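Local coordinates for protein aspartate aminotransferase (PDB 3K7Y) that probably catalyses, with pyridoxal 5'-phosphate as cofactor, the reversible transfer of the amino group of L-aspartate to 2-oxoglutarate, giving oxaloacetate and L-glutamate, at residues 13-16 with 17-20; 349-353 with 354-358. One frame throughout, in Å; residues are numbered along the deposited sequence.

Contact 1 (13-16 with 17-20)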
ATOM      1  N   VAL A  13      12.760  14.602  10.164  1.00109.93           N
ATOM      2  CA  VAL A  13      11.365  14.256   9.858  1.00109.70           C
ATOM      3  C   VAL A  13      10.359  15.381  10.190  1.00110.44           C
ATOM      4  O   VAL A  13      10.733  16.442  10.716  1.00111.47           O
ATOM      5  CB  VAL A  13      10.942  12.928  10.536  1.00109.05           C
ATOM      6  CG1 VAL A  13      11.081  11.762   9.557  1.00108.84           C
ATOM      7  CG2 VAL A  13      11.745  12.685  11.815  1.00109.57           C
ATOM      8  N   ASP A  14       9.090  15.147   9.859  1.00110.31           N
ATOM      9  CA  ASP A  14       8.005  16.094  10.150  1.00111.02           C
ATOM     10  C   ASP A  14       7.844  16.344  11.652  1.00111.77           C
ATOM     11  O   ASP A  14       8.125  15.455  12.469  1.00112.00           O
ATOM     12  CB  ASP A  14       6.679  15.593   9.554  1.00110.19           C
ATOM     13  CG  ASP A  14       6.530  14.064   9.615  1.00110.39           C
ATOM     14  OD1 ASP A  14       7.301  13.388  10.342  1.00111.39           O
ATOM     15  OD2 ASP A  14       5.631  13.543   8.920  1.00110.22           O
ATOM     16  N   ASN A  15       7.393  17.553  12.002  1.00112.24           N
ATOM     17  CA  ASN A  15       7.124  17.942  13.392  1.00112.73           C
ATOM     18  C   ASN A  15       6.459  16.809  14.185  1.00112.04           C
ATOM     19  O   ASN A  15       6.777  16.578  15.353  1.00112.52           O
ATOM     20  CB  ASN A  15       6.225  19.187  13.418  1.00113.12           C
ATOM     21  CG  ASN A  15       6.911  20.448  12.869  1.00114.61           C
ATOM     22  OD1 ASN A  15       7.949  20.385  12.202  1.00115.50           O
ATOM     23  ND2 ASN A  15       6.308  21.608  13.145  1.00115.39           N
ATOM     24  N   ILE A  16       5.561  16.098  13.500  1.00110.88           N
ATOM     25  CA  ILE A  16       4.709  15.028  14.043  1.00110.14           C
ATOM     26  C   ILE A  16       5.474  13.805  14.595  1.00109.82           C
ATOM     27  O   ILE A  16       4.931  13.047  15.400  1.00109.66           O
ATOM     28  CB  ILE A  16       3.644  14.606  12.952  1.00109.34           C
ATOM     29  CG1 ILE A  16       2.195  14.927  13.392  1.00109.37           C
ATOM     30  CG2 ILE A  16       3.884  13.173  12.407  1.00108.92           C
ATOM     31  CD1 ILE A  16       1.444  13.812  14.126  1.00109.11           C
ATOM     32  N   LEU A  17       6.727  13.626  14.171  1.00109.51           N
ATOM     33  CA  LEU A  17       7.547  12.492  14.622  1.00109.32           C
ATOM     34  C   LEU A  17       8.672  12.809  15.620  1.00110.07           C
ATOM     35  O   LEU A  17       8.923  12.008  16.517  1.00110.48           O
ATOM     36  CB  LEU A  17       8.093  11.687  13.435  1.00108.80           C
ATOM     37  CG  LEU A  17       7.436  10.321  13.211  1.00107.98           C
ATOM     38  CD1 LEU A  17       6.046  10.456  12.612  1.00106.72           C
ATOM     39  CD2 LEU A  17       8.315   9.417  12.353  1.00107.60           C
ATOM     40  N   LYS A  18       9.347  13.949  15.472  1.00110.17           N
ATOM     41  CA  LYS A  18      10.328  14.384  16.480  1.00111.26           C
ATOM     42  C   LYS A  18       9.683  14.292  17.860  1.00111.52           C
ATOM     43  O   LYS A  18      10.360  14.068  18.870  1.00112.62           O
ATOM     44  CB  LYS A  18      10.778  15.838  16.275  1.00111.98           C
ATOM     45  CG  LYS A  18      10.951  16.320  14.844  1.00111.79           C
ATOM     46  CD  LYS A  18      10.939  17.844  14.799  1.00112.24           C
ATOM     47  CE  LYS A  18      10.943  18.365  13.378  1.00111.60           C
ATOM     48  NZ  LYS A  18      10.462  19.769  13.348  1.00112.23           N
ATOM     49  N   THR A  19       8.363  14.482  17.877  1.00110.48           N
ATOM     50  CA  THR A  19       7.562  14.492  19.093  1.00110.50           C
ATOM     51  C   THR A  19       7.163  13.073  19.481  1.00110.22           C
ATOM     52  O   THR A  19       7.215  12.720  20.657  1.00111.18           O
ATOM     53  CB  THR A  19       6.300  15.382  18.932  1.00109.94           C
ATOM     54  OG1 THR A  19       6.687  16.682  18.474  1.00109.75           O
ATOM     55  CG2 THR A  19       5.559  15.530  20.248  1.00110.30           C
ATOM     56  N   ALA A  20       6.767  12.266  18.493  1.00109.06           N
ATOM     57  CA  ALA A  20       6.406  10.859  18.727  1.00108.84           C
ATOM     58  C   ALA A  20       7.566  10.114  19.394  1.00109.76           C
ATOM     59  O   ALA A  20       7.362   9.311  20.313  1.00110.18           O
ATOM     60  CB  ALA A  20       5.998  10.179  17.420  1.00107.46           C
TER
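Leu17 N reaches back to Asp14 O at 2.9 Å, a nearly straight bond made across the first turn of the helix that begins at Asn15. Asp14 fills the N-cap position, yet its carboxylate makes no capping bond; OD1 lies instead against CB of Leu17. On the leucine's apolar flank, Leu17 CB and Val13 CG2 make an apolar contact at 4.1 Å. Lys18 runs back beside Asn15, both chains pointing the same way. With CG anti to the carbonyl carbon (chi1 -38°) and the chain extended beyond it, Lys18 NZ arrives 2.8 Å from Asn15 OD1, above the plane of the amide. Thr19 is the buried residue here, and its short side chain can bond to its own helix: Thr19 OG1 donates to Asn15 O at 3.1 Å. The small methyl of Ala20 rests on the carbonyl oxygen of Ile16. Arg283 of the second subunit packs on Ile16 and Leu17 and forms a long, weak ion pair with Asp14. Asn15 thus accepts bonds at both its amide and its backbone; the ammonium sits at the helix start, where the helix dipole would not favour a cation, so the bond to Asn15 OD1 probably compensates in part.

Contact 2 (349-353 with 354-358). With ACT (acetate ion), chain C.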
ATOM      1  N   LYS A 349     -13.467  27.393  21.472  1.00 67.33           N
ATOM      2  CA  LYS A 349     -14.551  26.418  21.617  1.00 67.58           C
ATOM      3  C   LYS A 349     -15.339  26.253  20.315  1.00 67.54           C
ATOM      4  O   LYS A 349     -15.805  25.161  20.026  1.00 67.09           O
ATOM      5  CB  LYS A 349     -15.481  26.804  22.767  1.00 69.37           C
ATOM      6  CG  LYS A 349     -14.822  26.901  24.140  1.00 68.95           C
ATOM      7  CD  LYS A 349     -15.590  27.902  24.992  1.00 70.16           C
ATOM      8  CE  LYS A 349     -15.230  27.803  26.462  1.00 70.66           C
ATOM      9  NZ  LYS A 349     -15.616  29.036  27.229  1.00 71.17           N
ATOM     10  N   LYS A 350     -15.477  27.335  19.543  1.00 68.15           N
ATOM     11  CA  LYS A 350     -16.003  27.293  18.171  1.00 68.78           C
ATOM     12  C   LYS A 350     -15.434  26.091  17.413  1.00 67.68           C
ATOM     13  O   LYS A 350     -16.156  25.385  16.700  1.00 68.00           O
ATOM     14  CB  LYS A 350     -15.638  28.571  17.385  1.00 69.27           C
ATOM     15  CG  LYS A 350     -16.245  29.891  17.882  1.00 72.51           C
ATOM     16  CD  LYS A 350     -15.478  30.504  19.066  1.00 74.60           C
ATOM     17  CE  LYS A 350     -16.397  31.304  20.002  1.00 77.78           C
ATOM     18  NZ  LYS A 350     -16.544  32.761  19.654  1.00 79.68           N
ATOM     19  N   GLN A 351     -14.128  25.872  17.583  1.00 66.80           N
ATOM     20  CA  GLN A 351     -13.370  24.815  16.901  1.00 65.63           C
ATOM     21  C   GLN A 351     -14.005  23.416  16.934  1.00 65.87           C
ATOM     22  O   GLN A 351     -14.792  23.102  17.834  1.00 67.14           O
ATOM     23  CB  GLN A 351     -11.941  24.770  17.450  1.00 64.51           C
ATOM     24  CG  GLN A 351     -11.070  25.858  16.891  1.00 63.93           C
ATOM     25  CD  GLN A 351      -9.690  25.906  17.505  1.00 64.41           C
ATOM     26  OE1 GLN A 351      -9.387  25.230  18.499  1.00 63.41           O
ATOM     27  NE2 GLN A 351      -8.833  26.729  16.913  1.00 65.67           N
ATOM     28  N   ARG A 352     -13.648  22.581  15.956  1.00 65.10           N
ATOM     29  CA  ARG A 352     -14.258  21.275  15.814  1.00 65.05           C
ATOM     30  C   ARG A 352     -13.342  20.302  15.141  1.00 64.17           C
ATOM     31  O   ARG A 352     -12.576  20.673  14.272  1.00 63.47           O
ATOM     32  CB  ARG A 352     -15.547  21.387  15.006  1.00 65.64           C
ATOM     33  CG  ARG A 352     -16.703  20.722  15.682  1.00 66.11           C
ATOM     34  CD  ARG A 352     -16.933  21.354  17.022  1.00 65.23           C
ATOM     35  NE  ARG A 352     -18.314  21.756  17.227  1.00 65.57           N
ATOM     36  CZ  ARG A 352     -18.689  22.598  18.177  1.00 66.07           C
ATOM     37  NH1 ARG A 352     -19.961  22.906  18.314  1.00 68.08           N
ATOM     38  NH2 ARG A 352     -17.788  23.127  18.994  1.00 64.52           N
ATOM     39  N   GLY A 353     -13.465  19.041  15.530  1.00 64.85           N
ATOM     40  CA  GLY A 353     -12.642  17.964  14.992  1.00 64.58           C
ATOM     41  C   GLY A 353     -11.936  17.248  16.133  1.00 65.12           C
ATOM     42  O   GLY A 353     -12.332  17.365  17.302  1.00 66.30           O
ATOM     43  N   LEU A 354     -10.870  16.532  15.793  1.00 64.44           N
ATOM     44  CA  LEU A 354     -10.103  15.758  16.753  1.00 64.38           C
ATOM     45  C   LEU A 354      -9.180  16.656  17.591  1.00 64.11           C
ATOM     46  O   LEU A 354      -8.769  16.273  18.700  1.00 64.50           O
ATOM     47  CB  LEU A 354      -9.275  14.737  15.976  1.00 64.29           C
ATOM     48  CG  LEU A 354      -9.264  13.255  16.350  1.00 65.82           C
ATOM     49  CD1 LEU A 354      -9.132  12.431  15.099  1.00 64.98           C
ATOM     50  CD2 LEU A 354      -8.140  12.905  17.327  1.00 67.18           C
ATOM     51  N   PHE A 355      -8.847  17.836  17.054  1.00 63.09           N
ATOM     52  CA  PHE A 355      -7.915  18.753  17.721  1.00 62.60           C
ATOM     53  C   PHE A 355      -8.506  20.107  18.116  1.00 62.59           C
ATOM     54  O   PHE A 355      -9.613  20.468  17.724  1.00 63.05           O
ATOM     55  CB  PHE A 355      -6.684  19.050  16.846  1.00 62.17           C
ATOM     56  CG  PHE A 355      -6.124  17.863  16.133  1.00 61.30           C
ATOM     57  CD1 PHE A 355      -5.349  16.936  16.801  1.00 61.75           C
ATOM     58  CD2 PHE A 355      -6.353  17.692  14.775  1.00 60.28           C
ATOM     59  CE1 PHE A 355      -4.834  15.840  16.117  1.00 61.88           C
ATOM     60  CE2 PHE A 355      -5.846  16.611  14.094  1.00 58.26           C
ATOM     61  CZ  PHE A 355      -5.090  15.687  14.757  1.00 59.77           C
ATOM     62  N   SER A 356      -7.737  20.851  18.899  1.00 61.99           N
ATOM     63  CA  SER A 356      -7.895  22.295  18.963  1.00 61.71           C
ATOM     64  C   SER A 356      -6.584  22.908  18.479  1.00 60.78           C
ATOM     65  O   SER A 356      -5.550  22.240  18.494  1.00 60.64           O
ATOM     66  CB  SER A 356      -8.246  22.760  20.376  1.00 62.51           C
ATOM     67  OG  SER A 356      -9.648  22.733  20.576  1.00 63.18           O
ATOM     68  N   PHE A 357      -6.639  24.157  18.026  1.00 60.02           N
ATOM     69  CA  PHE A 357      -5.481  24.833  17.468  1.00 59.06           C
ATOM     70  C   PHE A 357      -5.295  26.163  18.193  1.00 59.75           C
ATOM     71  O   PHE A 357      -6.111  27.081  18.038  1.00 60.59           O
ATOM     72  CB  PHE A 357      -5.692  25.047  15.969  1.00 58.80           C
ATOM     73  CG  PHE A 357      -4.492  25.608  15.236  1.00 58.48           C
ATOM     74  CD1 PHE A 357      -3.221  25.069  15.414  1.00 57.73           C
ATOM     75  CD2 PHE A 357      -4.654  26.643  14.317  1.00 57.88           C
ATOM     76  CE1 PHE A 357      -2.126  25.587  14.718  1.00 58.20           C
ATOM     77  CE2 PHE A 357      -3.570  27.162  13.618  1.00 58.36           C
ATOM     78  CZ  PHE A 357      -2.305  26.637  13.817  1.00 58.43           C
ATOM     79  N   VAL A 358      -4.234  26.258  18.996  1.00 59.18           N
ATOM     80  CA  VAL A 358      -3.969  27.448  19.799  1.00 59.38           C
ATOM     81  C   VAL A 358      -2.592  28.022  19.439  1.00 59.59           C
ATOM     82  O   VAL A 358      -1.598  27.697  20.097  1.00 59.97           O
ATOM     83  CB  VAL A 358      -4.033  27.104  21.325  1.00 59.85           C
ATOM     84  CG1 VAL A 358      -3.858  28.352  22.215  1.00 60.23           C
ATOM     85  CG2 VAL A 358      -5.331  26.400  21.662  1.00 59.49           C
TER
HETATM   86  C   ACT C 407     -18.668  28.042  27.932  0.50 99.42           C
HETATM   87  O   ACT C 407     -18.778  29.020  28.710  1.00 99.50           O
HETATM   88  OXT ACT C 407     -17.836  27.162  28.257  1.00 99.59           O
HETATM   89  CH3 ACT C 407     -19.481  27.939  26.670  0.50 99.31           C
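The side-chain amide of Gln351 bonds to both backbone polar groups of Phe357, somewhat as a neighbouring strand would: the chain turns at Gly353 and Leu354 into the short strand 355-357, which pairs antiparallel with strand 380-382. Two hydrogen bonds join them. Gln351 NE2 gives an almost linear bond (177°) to Phe357 O at 3.0 Å, in the carbonyl plane and on a lone pair, while Phe357 N returns one to Gln351 OE1, also at 3.0 Å, from above the plane of the amide. Glutamine suits this place because its amide both gives and accepts, and its chain, extended beyond CG (chi2 175°), spans the gap to the strand. Ser356 OG adds a weak bond to the same OE1 at 3.3 Å; Arg325 of helix 304-335 also reaches that hydroxyl weakly, and hydrogen-bonds to the carbonyl oxygens of Gly353 and Phe355.

Backbone shape explains the glycine, since at its positive phi a CB would press on the preceding carbonyl oxygen. Among the apolar groups, CB of Leu354 sits 4.2 Å above the ring plane of Phe355, over its centre. Leu354 also touches Tyr216 and Phe355 touches Asn185, both residues that bind pyridoxal phosphate, and Arg380 makes a cation-pi contact with Phe355.

Of the charged side chains, Lys349 NZ bonds weakly to an acetate probably left from crystallisation, and Arg352 NH2 donates to Gln351 O at 3.2 Å, that oxygen lying 19° out of the guanidinium plane.

Overall arrangement
Contact 1 comes near the start of the chain, on helix 15-23, and contact 2 far later, in the loop after helix 304-335 and on strand 355-357, which pairs with strand 380-382; their centres are 21 Å apart and their nearest atoms about 7 Å. They share no helix or sheet, but both approach the cofactor site from elements separate from the eight-stranded mixed sheet: the side chain of Ile16 lies about 8 Å from a bound pyridoxal phosphate and that of Phe355 about 6 Å. Contact 1 is at the surface, beside the second subunit; contact 2 is buried within one chain. Widely separated parts of the sequence therefore converge around one active site, as in related aminotransferases.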